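Polysaccharide biosynthesis protein CapD (Bacillus thuringiensis HD-771, PDB 6BWC) probably acts as an NADP-dependent enzyme of the short-chain dehydrogenase family that modifies UDP-N-acetylglucosamine on the route to CMP-pseudaminic acid. Local coordinates at residues Ser128-Ile133 with Met271-Met276; Val167-Val172 with Phe203-Asn208; Thr226-Met231 with Phe291-Pro296. The protein carries 2 engineered substitutions. All coordinates share one frame; numbering follows the deposited sequence.

Interaction 1 of 3, residues Ser128-Ile133 with Met271-Met276. Engineered in segment 128-133: Asn-130 (natural residue Asp), Ala-131 (natural residue Lys). With UD1 (uridine-diphosphate-N-acetylglucosamine), chain O.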
loop_
_atom_site.group_PDB
_atom_site.type_symbol
_atom_site.label_atom_id
_atom_site.label_comp_id
_atom_site.label_asym_id
_atom_site.label_seq_id
_atom_site.Cartn_x
_atom_site.Cartn_y
_atom_site.Cartn_z
ATOM N N SER C 128 -10.475 17.088 20.256
ATOM C CA SER C 128 -9.689 18.174 19.619
ATOM C C SER C 128 -9.107 19.051 20.695
ATOM O O SER C 128 -9.387 18.844 21.878
ATOM C CB SER C 128 -10.553 19.042 18.690
ATOM O OG SER C 128 -9.763 19.984 17.986
ATOM N N SER C 129 -8.297 20.022 20.264
ATOM C CA SER C 129 -7.781 21.103 21.114
ATOM C C SER C 129 -8.339 22.465 20.699
ATOM O O SER C 129 -8.801 22.641 19.574
ATOM C CB SER C 129 -6.267 21.159 21.005
ATOM O OG SER C 129 -5.771 22.362 21.568
ATOM N N ASN C 130 -8.253 23.442 21.602
ATOM C CA ASN C 130 -8.563 24.814 21.245
ATOM C C ASN C 130 -7.440 25.426 20.372
ATOM O O ASN C 130 -7.534 26.562 19.901
ATOM C CB ASN C 130 -9.059 25.649 22.477
ATOM C CG ASN C 130 -8.005 25.904 23.594
ATOM O OD1 ASN C 130 -8.378 26.039 24.765
ATOM N ND2 ASN C 130 -6.730 26.024 23.250
ATOM N N ALA C 131 -6.374 24.659 20.156
ATOM C CA ALA C 131 -5.338 24.990 19.162
ATOM C C ALA C 131 -5.815 25.015 17.705
ATOM O O ALA C 131 -5.191 25.630 16.858
ATOM C CB ALA C 131 -4.169 24.019 19.290
ATOM N N ALA C 132 -6.916 24.336 17.420
ATOM C CA ALA C 132 -7.485 24.300 16.078
ATOM C C ALA C 132 -8.043 25.634 15.604
ATOM O O ALA C 132 -8.440 25.728 14.449
ATOM C CB ALA C 132 -8.598 23.251 16.025
ATOM N N ILE C 133 -8.110 26.644 16.479
ATOM C CA ILE C 133 -8.723 27.906 16.146
ATOM C C ILE C 133 -7.642 28.858 15.686
ATOM O O ILE C 133 -6.787 29.241 16.469
ATOM C CB ILE C 133 -9.484 28.506 17.334
ATOM C CG1 ILE C 133 -10.763 27.708 17.594
ATOM C CG2 ILE C 133 -9.905 29.936 17.038
ATOM C CD1 ILE C 133 -10.536 26.299 18.059
ATOM N N MET C 271 0.460 32.766 21.547
ATOM C CA MET C 271 0.600 33.596 22.758
ATOM C C MET C 271 -0.525 33.397 23.748
ATOM O O MET C 271 -0.311 33.404 24.959
ATOM C CB MET C 271 0.700 35.092 22.397
ATOM C CG MET C 271 2.084 35.533 21.947
ATOM S SD MET C 271 3.332 35.115 23.189
ATOM C CE MET C 271 4.753 35.158 22.134
ATOM N N TYR C 272 -1.710 33.217 23.183
ATOM C CA TYR C 272 -2.973 33.022 23.880
ATOM C C TYR C 272 -3.622 31.879 23.118
ATOM O O TYR C 272 -3.089 31.447 22.093
ATOM C CB TYR C 272 -3.842 34.278 23.762
ATOM C CG TYR C 272 -3.940 34.748 22.343
ATOM C CD1 TYR C 272 -4.962 34.300 21.510
ATOM C CD2 TYR C 272 -2.960 35.586 21.807
ATOM C CE1 TYR C 272 -5.026 34.692 20.184
ATOM C CE2 TYR C 272 -3.010 35.989 20.492
ATOM C CZ TYR C 272 -4.042 35.537 19.679
ATOM O OH TYR C 272 -4.092 35.947 18.361
ATOM N N GLU C 273 -4.763 31.395 23.591
ATOM C CA GLU C 273 -5.526 30.388 22.851
ATOM C C GLU C 273 -6.930 30.927 22.677
ATOM O O GLU C 273 -7.205 32.041 23.102
ATOM C CB GLU C 273 -5.496 29.036 23.567
ATOM C CG GLU C 273 -4.120 28.351 23.587
ATOM C CD GLU C 273 -3.651 27.778 22.243
ATOM O OE1 GLU C 273 -4.371 27.933 21.210
ATOM O OE2 GLU C 273 -2.552 27.155 22.226
ATOM N N GLU C 274 -7.790 30.173 21.993
ATOM C CA GLU C 274 -9.154 30.606 21.685
ATOM C C GLU C 274 -10.105 29.395 21.717
ATOM O O GLU C 274 -9.743 28.308 21.292
ATOM C CB GLU C 274 -9.208 31.304 20.303
ATOM C CG GLU C 274 -8.184 32.426 20.072
ATOM C CD GLU C 274 -8.289 33.075 18.694
ATOM O OE1 GLU C 274 -7.556 32.670 17.765
ATOM O OE2 GLU C 274 -9.110 34.000 18.524
ATOM N N LEU C 275 -11.316 29.604 22.224
ATOM C CA LEU C 275 -12.323 28.540 22.353
ATOM C C LEU C 275 -13.091 28.328 21.048
ATOM O O LEU C 275 -13.654 27.240 20.832
ATOM C CB LEU C 275 -13.342 28.886 23.449
ATOM C CG LEU C 275 -12.847 29.308 24.840
ATOM C CD1 LEU C 275 -14.017 29.834 25.659
ATOM C CD2 LEU C 275 -12.126 28.159 25.544
ATOM N N MET C 276 -13.156 29.396 20.235
ATOM C CA MET C 276 -13.825 29.412 18.916
ATOM C C MET C 276 -13.469 30.668 18.109
ATOM O O MET C 276 -13.166 31.718 18.660
ATOM C CB MET C 276 -15.354 29.301 19.041
ATOM C CG MET C 276 -16.020 30.315 19.951
ATOM S SD MET C 276 -17.728 29.838 20.298
ATOM C CE MET C 276 -17.906 30.384 21.975
HETATM C "C1'" UD1 O . -1.218 21.824 25.647
HETATM C "C2'" UD1 O . -1.393 20.549 24.838
HETATM C "C3'" UD1 O . -1.915 20.842 23.433
HETATM C "C4'" UD1 O . -3.127 21.769 23.453
HETATM C "C5'" UD1 O . -2.987 22.918 24.471
HETATM C "C6'" UD1 O . -4.350 23.584 24.698
HETATM C "C7'" UD1 O . 0.321 19.007 25.700
HETATM C "C8'" UD1 O . 1.760 18.553 25.554
HETATM N "N2'" UD1 O . -0.138 19.826 24.749
HETATM O "O1'" UD1 O . -0.333 22.704 24.971
HETATM O "O3'" UD1 O . -2.232 19.591 22.789
HETATM O "O4'" UD1 O . -3.358 22.318 22.169
HETATM O "O5'" UD1 O . -2.453 22.473 25.736
HETATM O "O6'" UD1 O . -4.227 25.001 24.853
HETATM O "O7'" UD1 O . -0.336 18.668 26.683
HETATM N N1 UD1 O . 6.364 26.368 28.752
HETATM C C2 UD1 O . 7.518 26.865 29.430
HETATM N N3 UD1 O . 8.617 26.100 29.521
HETATM C C4 UD1 O . 8.665 24.864 28.984
HETATM C C5 UD1 O . 7.572 24.342 28.338
HETATM C C6 UD1 O . 6.419 25.106 28.245
HETATM O O2 UD1 O . 7.541 28.005 29.929
HETATM O O4 UD1 O . 9.681 24.157 29.078
HETATM C C1B UD1 O . 5.143 27.189 28.608
HETATM C C2B UD1 O . 4.538 27.229 27.203
HETATM O "O2'" UD1 O . 5.103 28.257 26.401
HETATM C C3B UD1 O . 3.051 27.398 27.446
HETATM C C4B UD1 O . 2.863 26.702 28.777
HETATM O O4B UD1 O . 4.139 26.614 29.408
HETATM O O3B UD1 O . 2.614 28.753 27.595
HETATM C C5B UD1 O . 2.272 25.307 28.651
HETATM O O5B UD1 O . 3.095 24.384 27.920
HETATM P PA UD1 O . 2.533 22.881 27.862
HETATM O O1A UD1 O . 3.558 21.891 27.366
HETATM O O2A UD1 O . 1.793 22.517 29.153
HETATM O O3A UD1 O . 1.222 22.926 26.920
HETATM P PB UD1 O . 0.752 23.756 25.611
HETATM O O1B UD1 O . 1.879 23.801 24.600
HETATM O O2B UD1 O . 0.043 25.071 25.909
#
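Hydroxyl O6' of UDP-N-acetylglucosamine takes a weak bond from ND2 of the engineered Asn-130 and donates to Asn-171, while Glu-273 packs against both the hydroxyl and Asn-130. The bond from Asn-130 ND2 to UD1 O6' is 3.1 Å long and bent to 133°. Asn-130 swings its CG between its own backbone N and carbonyl carbon (chi1 67°), which brings ND2 to within 3.3 Å of Glu-273 CB. The two side chains cross almost perpendicularly, their amide and carboxylate planes 35° apart. Glu-273 is bent at chi2, and its CG lies 3.6 Å from UD1 O6'. Ser-129 OG is hydrogen-bonded to UD1 O4' and accepts a nearly straight bond from Ala-131 N (2.8 Å) in an ST turn. CB of Ala-131, also engineered, lies 3.4 Å from UD1 O4'.

Farther along, Ile-133 CG2 touches Glu-274 CB at 3.6 Å, and Ile-133 CG1 meets Met-276 CA at 3.7 Å. The carboxylate of Glu-274 forms a salt bridge with Lys-270, which also donates to the carbonyl of Ile-133 and so joins the two segments indirectly. Ser-129 packs on Tyr-139, and Ser-128 and Ala-132 on Lys-143, a spacing consistent with the YxxxK motif of short-chain dehydrogenases. Residues 128-129 end central strand 123-129 of the Rossmann fold, and loop 271-276 packs against the 3-10 turn that follows. No hydrogen bond joins the two segments directly; Ser-129 OG and Asn-130 ND2 bond instead to O4' and O6', so this region probably helps orient that side of the sugar, the Asn-130 bond being weak and its donor engineered.

Interaction 2 of 3, residues Val167-Val172 with Phe203-Asn208. With UD1 (uridine-diphosphate-N-acetylglucosamine), chain O.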
loop_
_atom_site.group_PDB
_atom_site.type_symbol
_atom_site.label_atom_id
_atom_site.label_comp_id
_atom_site.label_asym_id
_atom_site.label_seq_id
_atom_site.Cartn_x
_atom_site.Cartn_y
_atom_site.Cartn_z
ATOM N N VAL C 167 -15.228 17.249 20.879
ATOM C CA VAL C 167 -15.130 17.954 22.145
ATOM C C VAL C 167 -13.922 18.871 21.905
ATOM O O VAL C 167 -13.318 18.758 20.842
ATOM C CB VAL C 167 -15.009 16.889 23.256
ATOM C CG1 VAL C 167 -13.867 17.127 24.199
ATOM C CG2 VAL C 167 -16.318 16.775 23.998
ATOM N N ARG C 168 -13.579 19.805 22.797
ATOM C CA ARG C 168 -12.457 20.727 22.509
ATOM C C ARG C 168 -11.852 21.274 23.787
ATOM O O ARG C 168 -12.458 22.074 24.499
ATOM C CB ARG C 168 -12.933 21.858 21.582
ATOM C CG ARG C 168 -11.877 22.537 20.704
ATOM C CD ARG C 168 -12.467 23.792 20.029
ATOM N NE ARG C 168 -12.945 23.608 18.644
ATOM C CZ ARG C 168 -13.557 24.542 17.897
ATOM N NH1 ARG C 168 -13.815 25.755 18.367
ATOM N NH2 ARG C 168 -13.918 24.278 16.654
ATOM N N PHE C 169 -10.639 20.827 24.065
ATOM C CA PHE C 169 -9.992 21.030 25.368
ATOM C C PHE C 169 -9.087 22.264 25.390
ATOM O O PHE C 169 -8.600 22.733 24.345
ATOM C CB PHE C 169 -9.071 19.829 25.729
ATOM C CG PHE C 169 -9.752 18.483 25.878
ATOM C CD1 PHE C 169 -9.021 17.327 25.634
ATOM C CD2 PHE C 169 -11.072 18.348 26.285
ATOM C CE1 PHE C 169 -9.585 16.068 25.784
ATOM C CE2 PHE C 169 -11.641 17.090 26.438
ATOM C CZ PHE C 169 -10.898 15.947 26.179
ATOM N N GLY C 170 -8.818 22.737 26.602
ATOM C CA GLY C 170 -7.640 23.564 26.862
ATOM C C GLY C 170 -6.691 22.818 27.762
ATOM O O GLY C 170 -6.929 21.674 28.099
ATOM N N ASN C 171 -5.618 23.479 28.166
ATOM C CA ASN C 171 -4.505 22.788 28.798
ATOM C C ASN C 171 -4.989 21.962 29.950
ATOM O O ASN C 171 -5.509 22.505 30.894
ATOM C CB ASN C 171 -3.431 23.768 29.281
ATOM C CG ASN C 171 -2.790 24.517 28.141
ATOM O OD1 ASN C 171 -3.488 25.105 27.311
ATOM N ND2 ASN C 171 -1.472 24.493 28.080
ATOM N N VAL C 172 -4.814 20.650 29.864
ATOM C CA VAL C 172 -5.306 19.732 30.894
ATOM C C VAL C 172 -4.223 19.564 31.931
ATOM O O VAL C 172 -3.180 19.005 31.642
ATOM C CB VAL C 172 -5.720 18.368 30.318
ATOM C CG1 VAL C 172 -6.417 17.528 31.387
ATOM C CG2 VAL C 172 -6.656 18.576 29.129
ATOM N N PHE C 203 -6.071 29.040 28.405
ATOM C CA PHE C 203 -7.256 28.374 28.996
ATOM C C PHE C 203 -6.824 27.035 29.579
ATOM O O PHE C 203 -6.190 26.258 28.879
ATOM C CB PHE C 203 -8.332 28.106 27.946
ATOM C CG PHE C 203 -9.168 29.299 27.597
ATOM C CD1 PHE C 203 -8.983 29.982 26.401
ATOM C CD2 PHE C 203 -10.170 29.730 28.458
ATOM C CE1 PHE C 203 -9.771 31.078 26.080
ATOM C CE2 PHE C 203 -10.961 30.824 28.140
ATOM C CZ PHE C 203 -10.765 31.491 26.951
ATOM N N MET C 204 -7.160 26.760 30.835
ATOM C CA MET C 204 -6.763 25.512 31.502
ATOM C C MET C 204 -7.938 24.833 32.242
ATOM O O MET C 204 -8.721 25.505 32.930
ATOM C CB MET C 204 -5.577 25.748 32.467
ATOM C CG MET C 204 -4.387 26.482 31.835
ATOM S SD MET C 204 -2.729 26.413 32.575
ATOM C CE MET C 204 -2.451 24.680 32.792
ATOM N N MET C 205 -8.044 23.503 32.090
ATOM C CA MET C 205 -9.114 22.690 32.681
ATOM C C MET C 205 -8.522 21.568 33.543
ATOM O O MET C 205 -7.356 21.224 33.408
ATOM C CB MET C 205 -10.057 22.140 31.585
ATOM C CG MET C 205 -9.481 21.059 30.690
ATOM S SD MET C 205 -10.332 20.805 29.100
ATOM C CE MET C 205 -11.988 20.450 29.701
ATOM N N THR C 206 -9.326 21.036 34.462
ATOM C CA THR C 206 -8.952 19.861 35.276
ATOM C C THR C 206 -9.084 18.520 34.478
ATOM O O THR C 206 -9.690 18.439 33.398
ATOM C CB THR C 206 -9.768 19.786 36.613
ATOM O OG1 THR C 206 -11.146 19.478 36.362
ATOM C CG2 THR C 206 -9.667 21.104 37.430
ATOM N N LEU C 207 -8.498 17.466 35.010
ATOM C CA LEU C 207 -8.623 16.164 34.382
ATOM C C LEU C 207 -10.073 15.740 34.359
ATOM O O LEU C 207 -10.513 15.196 33.361
ATOM C CB LEU C 207 -7.782 15.154 35.145
ATOM C CG LEU C 207 -7.689 13.714 34.673
ATOM C CD1 LEU C 207 -7.419 13.630 33.183
ATOM C CD2 LEU C 207 -6.574 13.018 35.447
ATOM N N ASN C 208 -10.807 16.029 35.446
ATOM C CA ASN C 208 -12.246 15.677 35.585
ATOM C C ASN C 208 -13.150 16.548 34.749
ATOM O O ASN C 208 -14.172 16.099 34.266
ATOM C CB ASN C 208 -12.750 15.797 37.037
ATOM C CG ASN C 208 -12.034 14.864 37.985
ATOM O OD1 ASN C 208 -11.061 15.256 38.622
ATOM N ND2 ASN C 208 -12.484 13.624 38.062
HETATM C "C1'" UD1 O . -1.218 21.824 25.647
HETATM C "C2'" UD1 O . -1.393 20.549 24.838
HETATM C "C3'" UD1 O . -1.915 20.842 23.433
HETATM C "C4'" UD1 O . -3.127 21.769 23.453
HETATM C "C5'" UD1 O . -2.987 22.918 24.471
HETATM C "C6'" UD1 O . -4.350 23.584 24.698
HETATM C "C7'" UD1 O . 0.321 19.007 25.700
HETATM C "C8'" UD1 O . 1.760 18.553 25.554
HETATM N "N2'" UD1 O . -0.138 19.826 24.749
HETATM O "O1'" UD1 O . -0.333 22.704 24.971
HETATM O "O3'" UD1 O . -2.232 19.591 22.789
HETATM O "O4'" UD1 O . -3.358 22.318 22.169
HETATM O "O5'" UD1 O . -2.453 22.473 25.736
HETATM O "O6'" UD1 O . -4.227 25.001 24.853
HETATM O "O7'" UD1 O . -0.336 18.668 26.683
HETATM N N1 UD1 O . 6.364 26.368 28.752
HETATM C C2 UD1 O . 7.518 26.865 29.430
HETATM N N3 UD1 O . 8.617 26.100 29.521
HETATM C C4 UD1 O . 8.665 24.864 28.984
HETATM C C5 UD1 O . 7.572 24.342 28.338
HETATM C C6 UD1 O . 6.419 25.106 28.245
HETATM O O2 UD1 O . 7.541 28.005 29.929
HETATM O O4 UD1 O . 9.681 24.157 29.078
HETATM C C1B UD1 O . 5.143 27.189 28.608
HETATM C C2B UD1 O . 4.538 27.229 27.203
HETATM O "O2'" UD1 O . 5.103 28.257 26.401
HETATM C C3B UD1 O . 3.051 27.398 27.446
HETATM C C4B UD1 O . 2.863 26.702 28.777
HETATM O O4B UD1 O . 4.139 26.614 29.408
HETATM O O3B UD1 O . 2.614 28.753 27.595
HETATM C C5B UD1 O . 2.272 25.307 28.651
HETATM O O5B UD1 O . 3.095 24.384 27.920
HETATM P PA UD1 O . 2.533 22.881 27.862
HETATM O O1A UD1 O . 3.558 21.891 27.366
HETATM O O2A UD1 O . 1.793 22.517 29.153
HETATM O O3A UD1 O . 1.222 22.926 26.920
HETATM P PB UD1 O . 0.752 23.756 25.611
HETATM O O1B UD1 O . 1.879 23.801 24.600
HETATM O O2B UD1 O . 0.043 25.071 25.909
#
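The Phe-169 ring is met obliquely by the thioether of Met-205, whose SD stands 4.7 Å from the ring centroid and 53° off its normal, a Met-aromatic contact. The same SD lies 3.7 Å from Phe-169 CB and accepts a weak bond from Gly-170 N. Met-205 places CG between its backbone N and carbonyl carbon (chi1 71°), which brings its sulfur beside Phe-169 CB and the Gly-170 N-H. A second flat group, the amide of Asn-171, has both ends occupied by UDP-N-acetylglucosamine: OD1 accepts a hydrogen bond from UD1 O6' at 2.6 Å, and ND2 donates to the diphosphate oxygen UD1 O2B at 2.7 Å. These two bonds fix which way round the amide lies. Asn-171 CB packs against Met-204 CE at 3.8 Å.

Strand 163-169 belongs to the large Rossmann sheet; beyond Gly-170 the chain enters a second, small sheet, where 171-172 pairs in parallel with 201-205. Asn-171 N donates to Phe-203 O at 2.9 Å, and Asn-171 O receives Met-205 N at 3.0 Å. Asn-171 thus bonds to the residues flanking its bridge partner Met-204, as in parallel pairing. On the face shared with Met-205, Val-172 CG2 sits 4.1 Å from Met-205 CG, and Val-172 CG1 touches Leu-207 CA at the start of helix 207-220, which Thr-206 N-caps through Gln-209 N. Val-172 N donates to the nicotinamide carboxamide oxygen of the bound NADP.

Interaction 3 of 3, residues Thr226-Met231 with Phe291-Pro296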
loop_
_atom_site.group_PDB
_atom_site.type_symbol
_atom_site.label_atom_id
_atom_site.label_comp_id
_atom_site.label_asym_id
_atom_site.label_seq_id
_atom_site.Cartn_x
_atom_site.Cartn_y
_atom_site.Cartn_z
ATOM N N THR C 226 -19.857 20.430 18.356
ATOM C CA THR C 226 -18.572 20.621 19.029
ATOM C C THR C 226 -18.824 21.201 20.421
ATOM O O THR C 226 -19.297 22.315 20.536
ATOM C CB THR C 226 -17.629 21.522 18.185
ATOM O OG1 THR C 226 -17.370 20.891 16.921
ATOM C CG2 THR C 226 -16.291 21.777 18.905
ATOM N N PHE C 227 -18.522 20.442 21.466
ATOM C CA PHE C 227 -18.652 20.937 22.844
ATOM C C PHE C 227 -17.359 21.611 23.380
ATOM O O PHE C 227 -16.276 21.034 23.288
ATOM C CB PHE C 227 -19.032 19.783 23.769
ATOM C CG PHE C 227 -20.362 19.159 23.459
ATOM C CD1 PHE C 227 -20.473 18.150 22.532
ATOM C CD2 PHE C 227 -21.500 19.564 24.124
ATOM C CE1 PHE C 227 -21.704 17.563 22.269
ATOM C CE2 PHE C 227 -22.733 19.001 23.852
ATOM C CZ PHE C 227 -22.835 17.991 22.923
ATOM N N ILE C 228 -17.473 22.820 23.934
ATOM C CA ILE C 228 -16.345 23.489 24.617
ATOM C C ILE C 228 -16.769 23.996 25.996
ATOM O O ILE C 228 -17.841 24.559 26.176
ATOM C CB ILE C 228 -15.767 24.699 23.847
ATOM C CG1 ILE C 228 -15.656 24.416 22.354
ATOM C CG2 ILE C 228 -14.416 25.119 24.437
ATOM C CD1 ILE C 228 -16.852 24.895 21.566
ATOM N N LEU C 229 -15.869 23.826 26.949
ATOM C CA LEU C 229 -16.155 24.055 28.348
ATOM C C LEU C 229 -15.746 25.465 28.692
ATOM O O LEU C 229 -14.751 25.952 28.161
ATOM C CB LEU C 229 -15.349 23.056 29.169
ATOM C CG LEU C 229 -15.821 22.749 30.586
ATOM C CD1 LEU C 229 -17.201 22.072 30.613
ATOM C CD2 LEU C 229 -14.773 21.869 31.277
ATOM N N LYS C 230 -16.508 26.134 29.557
ATOM C CA LYS C 230 -16.129 27.482 30.006
ATOM C C LYS C 230 -14.954 27.233 30.927
ATOM O O LYS C 230 -15.099 26.551 31.933
ATOM C CB LYS C 230 -17.235 28.208 30.774
ATOM C CG LYS C 230 -18.630 28.155 30.178
ATOM C CD LYS C 230 -19.199 29.517 29.794
ATOM C CE LYS C 230 -20.694 29.552 30.069
ATOM N NZ LYS C 230 -21.466 30.383 29.126
ATOM N N MET C 231 -13.784 27.742 30.571
ATOM C CA MET C 231 -12.592 27.458 31.339
ATOM C C MET C 231 -11.929 28.738 31.804
ATOM O O MET C 231 -12.020 29.776 31.164
ATOM C CB MET C 231 -11.602 26.638 30.519
ATOM C CG MET C 231 -12.112 25.265 30.068
ATOM S SD MET C 231 -11.642 24.859 28.366
ATOM C CE MET C 231 -9.899 24.935 28.635
ATOM N N PHE C 291 -20.291 25.630 25.897
ATOM C CA PHE C 291 -20.832 26.074 24.593
ATOM C C PHE C 291 -20.982 24.863 23.688
ATOM O O PHE C 291 -20.209 23.924 23.786
ATOM C CB PHE C 291 -19.936 27.079 23.865
ATOM C CG PHE C 291 -19.620 28.328 24.646
ATOM C CD1 PHE C 291 -20.391 29.479 24.498
ATOM C CD2 PHE C 291 -18.497 28.380 25.485
ATOM C CE1 PHE C 291 -20.066 30.642 25.184
ATOM C CE2 PHE C 291 -18.177 29.541 26.182
ATOM C CZ PHE C 291 -18.970 30.671 26.037
ATOM N N ILE C 292 -21.978 24.917 22.812
ATOM C CA ILE C 292 -22.208 23.914 21.789
ATOM C C ILE C 292 -22.199 24.636 20.452
ATOM O O ILE C 292 -23.052 25.478 20.211
ATOM C CB ILE C 292 -23.563 23.196 21.994
ATOM C CG1 ILE C 292 -23.555 22.487 23.360
ATOM C CG2 ILE C 292 -23.843 22.199 20.858
ATOM C CD1 ILE C 292 -24.829 21.756 23.754
ATOM N N ILE C 293 -21.224 24.332 19.603
ATOM C CA ILE C 293 -21.213 24.828 18.231
ATOM C C ILE C 293 -21.845 23.732 17.390
ATOM O O ILE C 293 -21.409 22.595 17.457
ATOM C CB ILE C 293 -19.787 25.118 17.703
ATOM C CG1 ILE C 293 -18.973 25.947 18.714
ATOM C CG2 ILE C 293 -19.848 25.847 16.362
ATOM C CD1 ILE C 293 -17.550 26.252 18.257
ATOM N N PRO C 294 -22.881 24.054 16.609
ATOM C CA PRO C 294 -23.399 23.066 15.664
ATOM C C PRO C 294 -22.535 22.854 14.393
ATOM O O PRO C 294 -21.479 23.485 14.208
ATOM C CB PRO C 294 -24.763 23.661 15.285
ATOM C CG PRO C 294 -24.542 25.123 15.397
ATOM C CD PRO C 294 -23.762 25.231 16.671
ATOM N N SER C 295 -23.019 21.971 13.524
ATOM C CA SER C 295 -22.339 21.626 12.285
ATOM C C SER C 295 -22.333 22.785 11.292
ATOM O O SER C 295 -23.400 23.275 10.923
ATOM C CB SER C 295 -23.029 20.432 11.648
ATOM O OG SER C 295 -22.252 19.910 10.597
ATOM N N PRO C 296 -21.133 23.217 10.844
ATOM C CA PRO C 296 -21.077 24.235 9.800
ATOM C C PRO C 296 -21.559 23.799 8.416
ATOM O O PRO C 296 -21.707 24.658 7.574
ATOM C CB PRO C 296 -19.580 24.598 9.719
ATOM C CG PRO C 296 -18.942 24.034 10.926
ATOM C CD PRO C 296 -19.781 22.858 11.322
HETATM O O HOH W 1 -19.284 21.610 15.137
#
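Lys-230 leaves its backbone with CG opposite the carbonyl carbon (chi1 -46°) and bends at each later torsion, which curls it across the Phe-291 ring at about a right angle. Its NZ stands 4.5 Å from the Phe-291 centroid and 29° off the normal, an off-centre cation-pi contact, and its CD meets the ring at CE2, 3.8 Å away. The ammonium also forms a salt bridge with Glu-286. The carbonyl oxygen of Ile-228 approaches the rim of the ring, close to its plane, and Tyr-314 meets the ring edge-to-face.

Strands 226-229 and 291-293 run antiparallel. Thr-226 and Ile-293 form one hydrogen-bonded pair, Ile-228 and Phe-291 another; within the latter, Phe-291 N reaches Ile-228 O at 2.7 Å, and Ile-228 N returns a bond to Phe-291 O at 3.0 Å. Between them, Phe-227 and Ile-292 are a non-hydrogen-bonded pair whose side chains run alongside each other in the same direction, with Phe-227 CE2 touching Ile-292 CD1 at 3.5 Å. On the face that carries Phe-291, Ile-228 CD1 meets Ile-293 CD1 at 3.6 Å. A water hydrogen-bonded to Thr-226 OG1 also lies within reach of Ile-293 O, at the Thr-226/Ile-293 end.

Here the Rossmann sheet passes from parallel to antiparallel pairing. Four backbone bonds set the register and apolar side chains pack on both faces; Glu-286 probably balances the charge of Lys-230, whose chain lies against part of the ring.

How the interactions relate
From the N terminus, segment 128-133 comes first, and interaction 1 is not closed until 271-276. Interaction 2 falls entirely within that span, closing a short loop between 167-172 and 203-208. Interaction 3 opens at 226-231, also within the span, but finds its partner at 291-296 beyond it, so interactions 1 and 3 cross; interactions 2 and 3 follow in series. Strands 123-129, 163-169, 226-229 and 290-293 are successive neighbours in the large sheet, which all three contacts reach. Leu-275 O accepts from Arg-168 NH1, joining interactions 1 and 2; Met-276 packs on Phe-291, and Met-231 on Gly-170, linking interaction 3 to both.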